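Local coordinates for CELL division inhibitor (Pyrococcus furiosus, PDB 1G3Q), which probably binds and hydrolyses ATP as a MinD-family cell division inhibitor, and is held here in complex with ADP and magnesium, at residues V196-P201 and A223-K228; D200-E205 and K215-S220; L139-E144 and F168-Y173. All blocks are in the same frame, centred on the assembly; numbering follows the deposited sequence.

Interaction 1: V196-P201 and A223-K228. With ADP (adenosine-5'-diphosphate), chain C.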
loop_
_atom_site.group_PDB
_atom_site.type_symbol
_atom_site.label_atom_id
_atom_site.label_comp_id
_atom_site.label_asym_id
_atom_site.label_seq_id
_atom_site.Cartn_x
_atom_site.Cartn_y
_atom_site.Cartn_z
ATOM N N VAL A 196 3.836 -4.016 -14.155
ATOM C CA VAL A 196 2.576 -3.773 -14.825
ATOM C C VAL A 196 1.634 -4.825 -14.261
ATOM O O VAL A 196 1.870 -6.023 -14.417
ATOM C CB VAL A 196 2.683 -3.970 -16.356
ATOM C CG1 VAL A 196 1.329 -3.740 -17.004
ATOM C CG2 VAL A 196 3.707 -3.004 -16.939
ATOM N N ILE A 197 0.596 -4.378 -13.566
ATOM C CA ILE A 197 -0.389 -5.294 -13.000
ATOM C C ILE A 197 -1.585 -5.211 -13.941
ATOM O O ILE A 197 -2.236 -4.171 -14.052
ATOM C CB ILE A 197 -0.829 -4.869 -11.581
ATOM C CG1 ILE A 197 0.394 -4.679 -10.677
ATOM C CG2 ILE A 197 -1.759 -5.932 -10.987
ATOM C CD1 ILE A 197 1.225 -5.940 -10.462
ATOM N N PRO A 198 -1.888 -6.309 -14.638
ATOM C CA PRO A 198 -3.017 -6.295 -15.565
ATOM C C PRO A 198 -4.380 -6.246 -14.893
ATOM O O PRO A 198 -4.521 -6.603 -13.720
ATOM C CB PRO A 198 -2.818 -7.586 -16.350
ATOM C CG PRO A 198 -2.277 -8.513 -15.296
ATOM C CD PRO A 198 -1.251 -7.641 -14.599
ATOM N N GLU A 199 -5.375 -5.772 -15.636
ATOM C CA GLU A 199 -6.746 -5.740 -15.143
ATOM C C GLU A 199 -7.028 -7.235 -15.095
ATOM O O GLU A 199 -6.873 -7.932 -16.104
ATOM C CB GLU A 199 -7.662 -5.056 -16.162
ATOM C CG GLU A 199 -9.129 -4.937 -15.753
ATOM C CD GLU A 199 -9.321 -4.143 -14.476
ATOM O OE1 GLU A 199 -8.454 -3.305 -14.157
ATOM O OE2 GLU A 199 -10.345 -4.345 -13.794
ATOM N N ASP A 200 -7.417 -7.742 -13.932
ATOM C CA ASP A 200 -7.653 -9.173 -13.801
ATOM C C ASP A 200 -8.751 -9.479 -12.788
ATOM O O ASP A 200 -8.617 -9.165 -11.608
ATOM C CB ASP A 200 -6.347 -9.849 -13.369
ATOM C CG ASP A 200 -6.424 -11.366 -13.390
ATOM O OD1 ASP A 200 -7.534 -11.924 -13.506
ATOM O OD2 ASP A 200 -5.356 -12.005 -13.279
ATOM N N PRO A 201 -9.854 -10.091 -13.241
ATOM C CA PRO A 201 -10.961 -10.436 -12.342
ATOM C C PRO A 201 -10.476 -11.194 -11.100
ATOM O O PRO A 201 -11.077 -11.093 -10.033
ATOM C CB PRO A 201 -11.861 -11.292 -13.227
ATOM C CG PRO A 201 -11.693 -10.637 -14.575
ATOM C CD PRO A 201 -10.189 -10.421 -14.639
ATOM N N ALA A 223 -1.641 -12.475 -10.065
ATOM C CA ALA A 223 -0.812 -13.071 -9.026
ATOM C C ALA A 223 0.648 -13.086 -9.458
ATOM O O ALA A 223 1.531 -12.672 -8.711
ATOM C CB ALA A 223 -1.280 -14.504 -8.727
ATOM N N LYS A 224 0.899 -13.569 -10.669
ATOM C CA LYS A 224 2.265 -13.640 -11.173
ATOM C C LYS A 224 2.939 -12.271 -11.277
ATOM O O LYS A 224 4.130 -12.148 -11.001
ATOM C CB LYS A 224 2.279 -14.363 -12.523
ATOM C CG LYS A 224 1.993 -15.857 -12.391
ATOM C CD LYS A 224 1.759 -16.532 -13.737
ATOM C CE LYS A 224 1.592 -18.037 -13.556
ATOM N NZ LYS A 224 1.172 -18.738 -14.806
ATOM N N ALA A 225 2.187 -11.245 -11.666
ATOM C CA ALA A 225 2.752 -9.904 -11.775
ATOM C C ALA A 225 3.167 -9.392 -10.393
ATOM O O ALA A 225 4.212 -8.752 -10.247
ATOM C CB ALA A 225 1.746 -8.954 -12.413
ATOM N N PHE A 226 2.359 -9.680 -9.374
ATOM C CA PHE A 226 2.697 -9.239 -8.024
ATOM C C PHE A 226 3.923 -9.960 -7.471
ATOM O O PHE A 226 4.695 -9.378 -6.703
ATOM C CB PHE A 226 1.503 -9.417 -7.078
ATOM C CG PHE A 226 0.542 -8.262 -7.101
ATOM C CD1 PHE A 226 -0.779 -8.440 -7.494
ATOM C CD2 PHE A 226 0.969 -6.986 -6.742
ATOM C CE1 PHE A 226 -1.664 -7.364 -7.531
ATOM C CE2 PHE A 226 0.095 -5.901 -6.774
ATOM C CZ PHE A 226 -1.228 -6.091 -7.171
ATOM N N VAL A 227 4.101 -11.223 -7.849
ATOM C CA VAL A 227 5.263 -11.977 -7.392
ATOM C C VAL A 227 6.509 -11.314 -7.977
ATOM O O VAL A 227 7.515 -11.158 -7.287
ATOM C CB VAL A 227 5.203 -13.455 -7.845
ATOM C CG1 VAL A 227 6.518 -14.156 -7.518
ATOM C CG2 VAL A 227 4.053 -14.169 -7.136
ATOM N N LYS A 228 6.430 -10.916 -9.247
ATOM C CA LYS A 228 7.548 -10.250 -9.910
ATOM C C LYS A 228 7.808 -8.893 -9.264
ATOM O O LYS A 228 8.960 -8.496 -9.089
ATOM C CB LYS A 228 7.268 -10.070 -11.405
ATOM C CG LYS A 228 7.261 -11.376 -12.185
ATOM C CD LYS A 228 7.163 -11.136 -13.684
ATOM C CE LYS A 228 7.178 -12.455 -14.454
ATOM N NZ LYS A 228 7.195 -12.250 -15.936
HETATM P PB ADP C . -7.557 2.149 -3.697
HETATM O O1B ADP C . -8.662 3.048 -3.437
HETATM O O2B ADP C . -6.552 2.821 -4.536
HETATM O O3B ADP C . -6.827 1.472 -2.373
HETATM P PA ADP C . -8.272 -0.532 -4.251
HETATM O O1A ADP C . -9.215 -0.816 -3.225
HETATM O O2A ADP C . -6.995 -1.166 -4.054
HETATM O O3A ADP C . -8.082 0.948 -4.521
HETATM O "O5'" ADP C . -8.868 -1.072 -5.521
HETATM C "C5'" ADP C . -10.186 -0.656 -6.051
HETATM C "C4'" ADP C . -10.957 -1.807 -6.587
HETATM O "O4'" ADP C . -10.426 -2.260 -7.865
HETATM C "C3'" ADP C . -10.947 -3.032 -5.729
HETATM O "O3'" ADP C . -12.260 -3.574 -5.617
HETATM C "C2'" ADP C . -10.046 -4.025 -6.398
HETATM O "O2'" ADP C . -10.391 -5.397 -6.222
HETATM C "C1'" ADP C . -10.087 -3.673 -7.824
HETATM N N9 ADP C . -8.771 -3.771 -8.515
HETATM C C8 ADP C . -7.523 -3.179 -8.264
HETATM N N7 ADP C . -6.570 -3.498 -9.091
HETATM C C5 ADP C . -7.192 -4.360 -9.967
HETATM C C6 ADP C . -6.721 -5.074 -11.105
HETATM N N6 ADP C . -5.448 -4.954 -11.485
HETATM N N1 ADP C . -7.622 -5.887 -11.797
HETATM C C2 ADP C . -8.924 -5.992 -11.386
HETATM N N3 ADP C . -9.452 -5.350 -10.316
HETATM C C4 ADP C . -8.539 -4.547 -9.643
#

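Interaction 2: D200-E205 and K215-S220. With ADP (adenosine-5'-diphosphate), chain C.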
loop_
_atom_site.group_PDB
_atom_site.type_symbol
_atom_site.label_atom_id
_atom_site.label_comp_id
_atom_site.label_asym_id
_atom_site.label_seq_id
_atom_site.Cartn_x
_atom_site.Cartn_y
_atom_site.Cartn_z
ATOM N N ASP A 200 -7.417 -7.742 -13.932
ATOM C CA ASP A 200 -7.653 -9.173 -13.801
ATOM C C ASP A 200 -8.751 -9.479 -12.788
ATOM O O ASP A 200 -8.617 -9.165 -11.608
ATOM C CB ASP A 200 -6.347 -9.849 -13.369
ATOM C CG ASP A 200 -6.424 -11.366 -13.390
ATOM O OD1 ASP A 200 -7.534 -11.924 -13.506
ATOM O OD2 ASP A 200 -5.356 -12.005 -13.279
ATOM N N PRO A 201 -9.854 -10.091 -13.241
ATOM C CA PRO A 201 -10.961 -10.436 -12.342
ATOM C C PRO A 201 -10.476 -11.194 -11.100
ATOM O O PRO A 201 -11.077 -11.093 -10.033
ATOM C CB PRO A 201 -11.861 -11.292 -13.227
ATOM C CG PRO A 201 -11.693 -10.637 -14.575
ATOM C CD PRO A 201 -10.189 -10.421 -14.639
ATOM N N ALA A 202 -9.384 -11.946 -11.241
ATOM C CA ALA A 202 -8.837 -12.711 -10.117
ATOM C C ALA A 202 -8.448 -11.808 -8.950
ATOM O O ALA A 202 -8.568 -12.191 -7.779
ATOM C CB ALA A 202 -7.629 -13.516 -10.570
ATOM N N ILE A 203 -7.970 -10.609 -9.268
ATOM C CA ILE A 203 -7.570 -9.660 -8.239
ATOM C C ILE A 203 -8.802 -9.191 -7.461
ATOM O O ILE A 203 -8.788 -9.134 -6.230
ATOM C CB ILE A 203 -6.824 -8.455 -8.869
ATOM C CG1 ILE A 203 -5.429 -8.902 -9.324
ATOM C CG2 ILE A 203 -6.726 -7.314 -7.871
ATOM C CD1 ILE A 203 -4.613 -7.822 -10.053
ATOM N N ARG A 204 -9.867 -8.865 -8.189
ATOM C CA ARG A 204 -11.117 -8.425 -7.570
ATOM C C ARG A 204 -11.676 -9.569 -6.724
ATOM O O ARG A 204 -12.193 -9.353 -5.626
ATOM C CB ARG A 204 -12.129 -8.028 -8.655
ATOM C CG ARG A 204 -13.558 -7.780 -8.163
ATOM C CD ARG A 204 -13.649 -6.649 -7.140
ATOM N NE ARG A 204 -15.034 -6.382 -6.747
ATOM C CZ ARG A 204 -15.392 -5.634 -5.706
ATOM N NH1 ARG A 204 -16.677 -5.451 -5.431
ATOM N NH2 ARG A 204 -14.469 -5.073 -4.934
ATOM N N GLU A 205 -11.560 -10.790 -7.233
ATOM C CA GLU A 205 -12.059 -11.944 -6.502
ATOM C C GLU A 205 -11.321 -12.070 -5.170
ATOM O O GLU A 205 -11.935 -12.338 -4.136
ATOM C CB GLU A 205 -11.878 -13.225 -7.320
ATOM C CG GLU A 205 -12.677 -14.396 -6.764
ATOM C CD GLU A 205 -12.568 -15.657 -7.605
ATOM O OE1 GLU A 205 -12.215 -15.562 -8.804
ATOM O OE2 GLU A 205 -12.854 -16.747 -7.066
ATOM N N LYS A 215 -2.023 -15.169 -3.539
ATOM C CA LYS A 215 -2.065 -16.472 -2.887
ATOM C C LYS A 215 -3.335 -17.255 -3.222
ATOM O O LYS A 215 -3.279 -18.459 -3.460
ATOM C CB LYS A 215 -1.949 -16.332 -1.367
ATOM C CG LYS A 215 -1.703 -17.673 -0.672
ATOM C CD LYS A 215 -1.523 -17.521 0.832
ATOM C CE LYS A 215 -1.261 -18.870 1.477
ATOM N NZ LYS A 215 -1.169 -18.779 2.958
ATOM N N TYR A 216 -4.474 -16.568 -3.245
ATOM C CA TYR A 216 -5.757 -17.208 -3.528
ATOM C C TYR A 216 -5.780 -17.874 -4.909
ATOM O O TYR A 216 -6.201 -19.021 -5.039
ATOM C CB TYR A 216 -6.885 -16.172 -3.403
ATOM C CG TYR A 216 -8.294 -16.745 -3.391
ATOM C CD1 TYR A 216 -8.624 -17.839 -2.588
ATOM C CD2 TYR A 216 -9.307 -16.159 -4.147
ATOM C CE1 TYR A 216 -9.942 -18.331 -2.543
ATOM C CE2 TYR A 216 -10.616 -16.640 -4.108
ATOM C CZ TYR A 216 -10.925 -17.724 -3.308
ATOM O OH TYR A 216 -12.217 -18.208 -3.296
ATOM N N LYS A 217 -5.333 -17.157 -5.939
ATOM C CA LYS A 217 -5.294 -17.706 -7.298
ATOM C C LYS A 217 -3.882 -17.469 -7.839
ATOM O O LYS A 217 -3.655 -16.595 -8.678
ATOM C CB LYS A 217 -6.357 -17.022 -8.166
ATOM C CG LYS A 217 -7.767 -17.167 -7.582
ATOM C CD LYS A 217 -8.859 -16.590 -8.478
ATOM C CE LYS A 217 -8.982 -17.373 -9.774
ATOM N NZ LYS A 217 -10.200 -16.985 -10.533
ATOM N N PRO A 218 -2.918 -18.274 -7.366
ATOM C CA PRO A 218 -1.498 -18.225 -7.720
ATOM C C PRO A 218 -1.072 -18.336 -9.185
ATOM O O PRO A 218 0.053 -17.972 -9.518
ATOM C CB PRO A 218 -0.896 -19.328 -6.852
ATOM C CG PRO A 218 -1.980 -20.330 -6.807
ATOM C CD PRO A 218 -3.200 -19.477 -6.558
ATOM N N GLU A 219 -1.943 -18.832 -10.058
ATOM C CA GLU A 219 -1.582 -18.956 -11.470
ATOM C C GLU A 219 -2.198 -17.862 -12.340
ATOM O O GLU A 219 -2.003 -17.846 -13.554
ATOM C CB GLU A 219 -1.985 -20.332 -12.015
ATOM C CG GLU A 219 -1.144 -21.504 -11.499
ATOM C CD GLU A 219 0.317 -21.437 -11.938
ATOM O OE1 GLU A 219 0.596 -20.873 -13.017
ATOM O OE2 GLU A 219 1.188 -21.966 -11.210
ATOM N N SER A 220 -2.947 -16.952 -11.725
ATOM C CA SER A 220 -3.556 -15.856 -12.477
ATOM C C SER A 220 -2.480 -14.863 -12.906
ATOM O O SER A 220 -1.420 -14.786 -12.287
ATOM C CB SER A 220 -4.592 -15.128 -11.618
ATOM O OG SER A 220 -3.985 -14.527 -10.488
HETATM P PB ADP C . -7.557 2.149 -3.697
HETATM O O1B ADP C . -8.662 3.048 -3.437
HETATM O O2B ADP C . -6.552 2.821 -4.536
HETATM O O3B ADP C . -6.827 1.472 -2.373
HETATM P PA ADP C . -8.272 -0.532 -4.251
HETATM O O1A ADP C . -9.215 -0.816 -3.225
HETATM O O2A ADP C . -6.995 -1.166 -4.054
HETATM O O3A ADP C . -8.082 0.948 -4.521
HETATM O "O5'" ADP C . -8.868 -1.072 -5.521
HETATM C "C5'" ADP C . -10.186 -0.656 -6.051
HETATM C "C4'" ADP C . -10.957 -1.807 -6.587
HETATM O "O4'" ADP C . -10.426 -2.260 -7.865
HETATM C "C3'" ADP C . -10.947 -3.032 -5.729
HETATM O "O3'" ADP C . -12.260 -3.574 -5.617
HETATM C "C2'" ADP C . -10.046 -4.025 -6.398
HETATM O "O2'" ADP C . -10.391 -5.397 -6.222
HETATM C "C1'" ADP C . -10.087 -3.673 -7.824
HETATM N N9 ADP C . -8.771 -3.771 -8.515
HETATM C C8 ADP C . -7.523 -3.179 -8.264
HETATM N N7 ADP C . -6.570 -3.498 -9.091
HETATM C C5 ADP C . -7.192 -4.360 -9.967
HETATM C C6 ADP C . -6.721 -5.074 -11.105
HETATM N N6 ADP C . -5.448 -4.954 -11.485
HETATM N N1 ADP C . -7.622 -5.887 -11.797
HETATM C C2 ADP C . -8.924 -5.992 -11.386
HETATM N N3 ADP C . -9.452 -5.350 -10.316
HETATM C C4 ADP C . -8.539 -4.547 -9.643
#

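Interaction 3: L139-E144 and F168-Y173. With ADP (adenosine-5'-diphosphate), chain C.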
loop_
_atom_site.group_PDB
_atom_site.type_symbol
_atom_site.label_atom_id
_atom_site.label_comp_id
_atom_site.label_asym_id
_atom_site.label_seq_id
_atom_site.Cartn_x
_atom_site.Cartn_y
_atom_site.Cartn_z
ATOM N N LEU A 139 4.841 4.475 -6.232
ATOM C CA LEU A 139 3.719 5.141 -6.870
ATOM C C LEU A 139 2.788 4.145 -7.545
ATOM O O LEU A 139 3.236 3.246 -8.258
ATOM C CB LEU A 139 4.223 6.153 -7.908
ATOM C CG LEU A 139 5.379 7.074 -7.498
ATOM C CD1 LEU A 139 5.638 8.079 -8.619
ATOM C CD2 LEU A 139 5.049 7.801 -6.208
ATOM N N VAL A 140 1.491 4.301 -7.306
ATOM C CA VAL A 140 0.494 3.431 -7.914
ATOM C C VAL A 140 -0.386 4.297 -8.803
ATOM O O VAL A 140 -0.924 5.310 -8.357
ATOM C CB VAL A 140 -0.388 2.741 -6.850
ATOM C CG1 VAL A 140 -1.444 1.892 -7.529
ATOM C CG2 VAL A 140 0.476 1.878 -5.939
ATOM N N THR A 141 -0.527 3.899 -10.061
ATOM C CA THR A 141 -1.325 4.665 -11.006
ATOM C C THR A 141 -2.008 3.773 -12.032
ATOM O O THR A 141 -1.658 2.605 -12.188
ATOM C CB THR A 141 -0.443 5.669 -11.771
ATOM O OG1 THR A 141 -1.258 6.461 -12.647
ATOM C CG2 THR A 141 0.597 4.926 -12.602
ATOM N N ASN A 142 -2.991 4.338 -12.723
ATOM C CA ASN A 142 -3.701 3.617 -13.767
ATOM C C ASN A 142 -3.232 4.215 -15.093
ATOM O O ASN A 142 -2.578 5.256 -15.103
ATOM C CB ASN A 142 -5.212 3.772 -13.600
ATOM C CG ASN A 142 -5.711 3.182 -12.293
ATOM O OD1 ASN A 142 -5.185 2.174 -11.813
ATOM N ND2 ASN A 142 -6.740 3.797 -11.719
ATOM N N PRO A 143 -3.548 3.559 -16.222
ATOM C CA PRO A 143 -3.145 4.034 -17.553
ATOM C C PRO A 143 -3.814 5.316 -18.065
ATOM O O PRO A 143 -3.900 5.522 -19.275
ATOM C CB PRO A 143 -3.454 2.836 -18.455
ATOM C CG PRO A 143 -3.376 1.661 -17.522
ATOM C CD PRO A 143 -4.084 2.191 -16.306
ATOM N N GLU A 144 -4.287 6.171 -17.161
ATOM C CA GLU A 144 -4.927 7.427 -17.558
ATOM C C GLU A 144 -3.932 8.570 -17.406
ATOM O O GLU A 144 -3.297 8.706 -16.364
ATOM C CB GLU A 144 -6.149 7.717 -16.685
ATOM C CG GLU A 144 -7.332 6.788 -16.895
ATOM C CD GLU A 144 -8.501 7.139 -15.989
ATOM O OE1 GLU A 144 -8.329 7.092 -14.750
ATOM O OE2 GLU A 144 -9.590 7.468 -16.512
ATOM N N PHE A 168 7.223 3.264 -10.053
ATOM C CA PHE A 168 5.773 3.161 -10.068
ATOM C C PHE A 168 5.238 1.837 -10.599
ATOM O O PHE A 168 5.947 1.075 -11.260
ATOM C CB PHE A 168 5.170 4.325 -10.869
ATOM C CG PHE A 168 5.258 4.160 -12.367
ATOM C CD1 PHE A 168 4.134 3.802 -13.107
ATOM C CD2 PHE A 168 6.456 4.390 -13.041
ATOM C CE1 PHE A 168 4.196 3.679 -14.495
ATOM C CE2 PHE A 168 6.530 4.269 -14.431
ATOM C CZ PHE A 168 5.398 3.912 -15.159
ATOM N N VAL A 169 3.976 1.576 -10.280
ATOM C CA VAL A 169 3.286 0.374 -10.717
ATOM C C VAL A 169 2.149 0.820 -11.623
ATOM O O VAL A 169 1.371 1.706 -11.261
ATOM C CB VAL A 169 2.679 -0.399 -9.519
ATOM C CG1 VAL A 169 1.854 -1.581 -10.022
ATOM C CG2 VAL A 169 3.788 -0.881 -8.591
ATOM N N LEU A 170 2.063 0.225 -12.806
ATOM C CA LEU A 170 0.997 0.559 -13.741
ATOM C C LEU A 170 -0.073 -0.498 -13.521
ATOM O O LEU A 170 0.007 -1.598 -14.063
ATOM C CB LEU A 170 1.503 0.504 -15.184
ATOM C CG LEU A 170 0.507 0.910 -16.274
ATOM C CD1 LEU A 170 0.088 2.362 -16.078
ATOM C CD2 LEU A 170 1.153 0.725 -17.642
ATOM N N ASN A 171 -1.072 -0.159 -12.716
ATOM C CA ASN A 171 -2.135 -1.099 -12.397
ATOM C C ASN A 171 -3.363 -0.995 -13.295
ATOM O O ASN A 171 -3.615 0.038 -13.922
ATOM C CB ASN A 171 -2.535 -0.927 -10.927
ATOM C CG ASN A 171 -3.528 -1.975 -10.466
ATOM O OD1 ASN A 171 -3.409 -3.151 -10.812
ATOM N ND2 ASN A 171 -4.505 -1.557 -9.668
ATOM N N ARG A 172 -4.114 -2.091 -13.353
ATOM C CA ARG A 172 -5.333 -2.178 -14.143
ATOM C C ARG A 172 -5.090 -1.962 -15.635
ATOM O O ARG A 172 -5.915 -1.371 -16.333
ATOM C CB ARG A 172 -6.352 -1.170 -13.610
ATOM C CG ARG A 172 -6.383 -1.137 -12.088
ATOM C CD ARG A 172 -7.688 -0.610 -11.539
ATOM N NE ARG A 172 -8.813 -1.483 -11.864
ATOM C CZ ARG A 172 -10.034 -1.337 -11.362
ATOM N NH1 ARG A 172 -10.283 -0.355 -10.508
ATOM N NH2 ARG A 172 -11.008 -2.161 -11.722
ATOM N N TYR A 173 -3.956 -2.452 -16.124
ATOM C CA TYR A 173 -3.629 -2.308 -17.534
ATOM C C TYR A 173 -4.394 -3.332 -18.364
ATOM O O TYR A 173 -4.407 -4.519 -18.044
ATOM C CB TYR A 173 -2.128 -2.489 -17.762
ATOM C CG TYR A 173 -1.727 -2.298 -19.207
ATOM C CD1 TYR A 173 -1.818 -1.046 -19.816
ATOM C CD2 TYR A 173 -1.295 -3.375 -19.979
ATOM C CE1 TYR A 173 -1.491 -0.871 -21.162
ATOM C CE2 TYR A 173 -0.967 -3.211 -21.327
ATOM C CZ TYR A 173 -1.067 -1.957 -21.910
ATOM O OH TYR A 173 -0.745 -1.792 -23.236
HETATM P PB ADP C . -7.557 2.149 -3.697
HETATM O O1B ADP C . -8.662 3.048 -3.437
HETATM O O2B ADP C . -6.552 2.821 -4.536
HETATM O O3B ADP C . -6.827 1.472 -2.373
HETATM P PA ADP C . -8.272 -0.532 -4.251
HETATM O O1A ADP C . -9.215 -0.816 -3.225
HETATM O O2A ADP C . -6.995 -1.166 -4.054
HETATM O O3A ADP C . -8.082 0.948 -4.521
HETATM O "O5'" ADP C . -8.868 -1.072 -5.521
HETATM C "C5'" ADP C . -10.186 -0.656 -6.051
HETATM C "C4'" ADP C . -10.957 -1.807 -6.587
HETATM O "O4'" ADP C . -10.426 -2.260 -7.865
HETATM C "C3'" ADP C . -10.947 -3.032 -5.729
HETATM O "O3'" ADP C . -12.260 -3.574 -5.617
HETATM C "C2'" ADP C . -10.046 -4.025 -6.398
HETATM O "O2'" ADP C . -10.391 -5.397 -6.222
HETATM C "C1'" ADP C . -10.087 -3.673 -7.824
HETATM N N9 ADP C . -8.771 -3.771 -8.515
HETATM C C8 ADP C . -7.523 -3.179 -8.264
HETATM N N7 ADP C . -6.570 -3.498 -9.091
HETATM C C5 ADP C . -7.192 -4.360 -9.967
HETATM C C6 ADP C . -6.721 -5.074 -11.105
HETATM N N6 ADP C . -5.448 -4.954 -11.485
HETATM N N1 ADP C . -7.622 -5.887 -11.797
HETATM C C2 ADP C . -8.924 -5.992 -11.386
HETATM N N3 ADP C . -9.452 -5.350 -10.316
HETATM C C4 ADP C . -8.539 -4.547 -9.643
#

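Interaction 1: V196-P201 and A223-K228
Ile197 and its neighbours on strand 196-198 lie against Ala225 and Phe226 of helix 223-228, the two elements running nearly antiparallel (164°) with their axes 7.7 Å apart at closest approach. Ile197 does most of the work through two of its branches. With chi1 at -53°, CG1 lies beside the backbone N and CG2 anti to it, and the branch ending in CD1 reaches across to the helix. CD1 sits over the middle of the Phe226 ring, 3.9 Å from its centroid, a CH-pi contact only slightly off the ring normal. Ile197 CG2 lies on the same side of the ring, displaced beyond its outline, 3.7 Å from Phe226 CE1, while the CD1 methyl also touches the methyl of Ala225. Alanine suits this position because its short side chain points toward the strand: Ala225 CB comes to 3.6 Å from Val196 O and to 3.9 Å from Pro198 CD, so that the helix can ride close to the backbone. In the layered alpha-beta-alpha fold of this P-loop ATPase, the strand is the last of the central sheet at this end, and helix 221-235 packs against it. Phe226 also touches Thr18, Val19 and Asn22 of helix 16-29, whose first turn completes the P-loop. At the end of the strand and just past it, the backbone turns to the adenine of ADP. The carbonyl O of Pro198 accepts from ADP N6 at 2.9 Å in an almost straight bond, and the amide N of Asp200 donates to ADP N1 at 2.8 Å. This acceptor-donor pair matches the base through main-chain atoms. Glu199, bent at chi2, brings OE2 to 3.2 Å from ADP C2.

Interaction 2: D200-E205 and K215-S220
Glu205 and Lys217 form the one salt bridge between helix 201-205 and the turn at 217-220, with Glu205 OE1 3.0 Å from Lys217 NZ. The ammonium meets that oxygen on the syn side, 33° out of the carboxylate plane, and a bend at chi3 of the lysine (66°) turns its end there. The other oxygen, Glu205 OE2, lies 3.7 Å from Tyr216 CE2, with carboxylate and ring nearly perpendicular. Apolar contact centres on Ala202, whose CB is small enough for Ser220 CB to approach to 3.6 Å and for the Lys217 methylenes to lie alongside. Two helix starts meet here. Asp200 is the N-cap of helix 201-209: its OD1 accepts from Ala202 N at 2.9 Å, from above the carboxylate plane, and OD2 takes Gly222 N, tying it to the start of helix 221-235. Ser220 N-caps that helix by accepting from Ala223 N, and its OG donates to Lys217 O at 2.8 Å within a type I beta turn. Towards the nucleotide, Ile203 CG2 packs 3.7 Å from ADP C5, and Arg204 NH2 makes a weak hydrogen bond to ADP O3'.

Interaction 3: L139-E144 and F168-Y173
Pro143 meets the ring of Tyr173 at its edge, in the ring plane, CG lying 3.9 Å from Tyr173 CD1. Beside them, the guanidinium of Arg172 turns one face to the nucleotide, with ADP C4 3.6 Å above its plane, off to one side of the centre, while its aliphatic part runs alongside Asn142. The Phe168 ring receives the Thr141 methyl obliquely, Thr141 CG2 to Phe168 CD1 at 3.7 Å. The backbones of strands 139-141 and 168-171 run parallel (19°). Val169 N donates to Leu139 O at 2.7 Å, Val169 O accepts from Thr141 N at 3.1 Å, and Asn171 N donates to Thr141 O at 2.9 Å. With helix 145-160 between them in sequence, the strands make a beta-alpha-beta unit of the P-loop fold. Thr141 and the branched aliphatic residues fit this buried sheet, and Thr141 reaches Cys147, Leu148 and Thr151 on the covering helix. Past the last bond, the chain turns a corner at Arg172, which adopts left-handed backbone angles (phi 61°). The side chain of Asn171, its CG opposite the backbone N at chi1 -173°, presents its amide to the adenine: OD1 accepts from ADP N6 at 2.8 Å and ND2 donates to ADP N7 at 2.9 Å. Arg172 NE is salt-bridged to Glu199, which would help hold the guanidinium face against the C4 side of the base and the sugar O4'. With an alanine in place of Arg172, Glu199 is likely to lose this salt-bridge mate and the C4 side of the base its cover. Since ND2 also donates to Thr14 O, the Asn171 amide is held in one orientation, and its paired acceptor and donor probably favour adenine over guanine, whose O6 would face the OD1 oxygen.

Overall arrangement
All three interactions converge on ADP. Interactions 1 and 3 divide the adenine amino group between them, and strand 193-198 lies beside strand 164-173 in the sheet: Ile197 N lies 2.9 Å from Leu170 O, a probable hydrogen bond. The centres of interactions 1 and 3 are about 11 Å apart. Interactions 1 and 2 share Asp200 and Pro201, with centres about 8 Å apart; Ile197 CG2 packs on Ile203 CD1 at 3.5 Å, and Lys224 NZ bridges to Glu219 OE1 at 2.8 Å. Interactions 2 and 3 do not touch (centres about 18 Å, nearest atoms about 5 Å apart), but interaction 1 touches both. The contacts thus gather round the adenosine end of ADP, the magnesium ion lying about 9 Å from the side chain of Val140 in interaction 3.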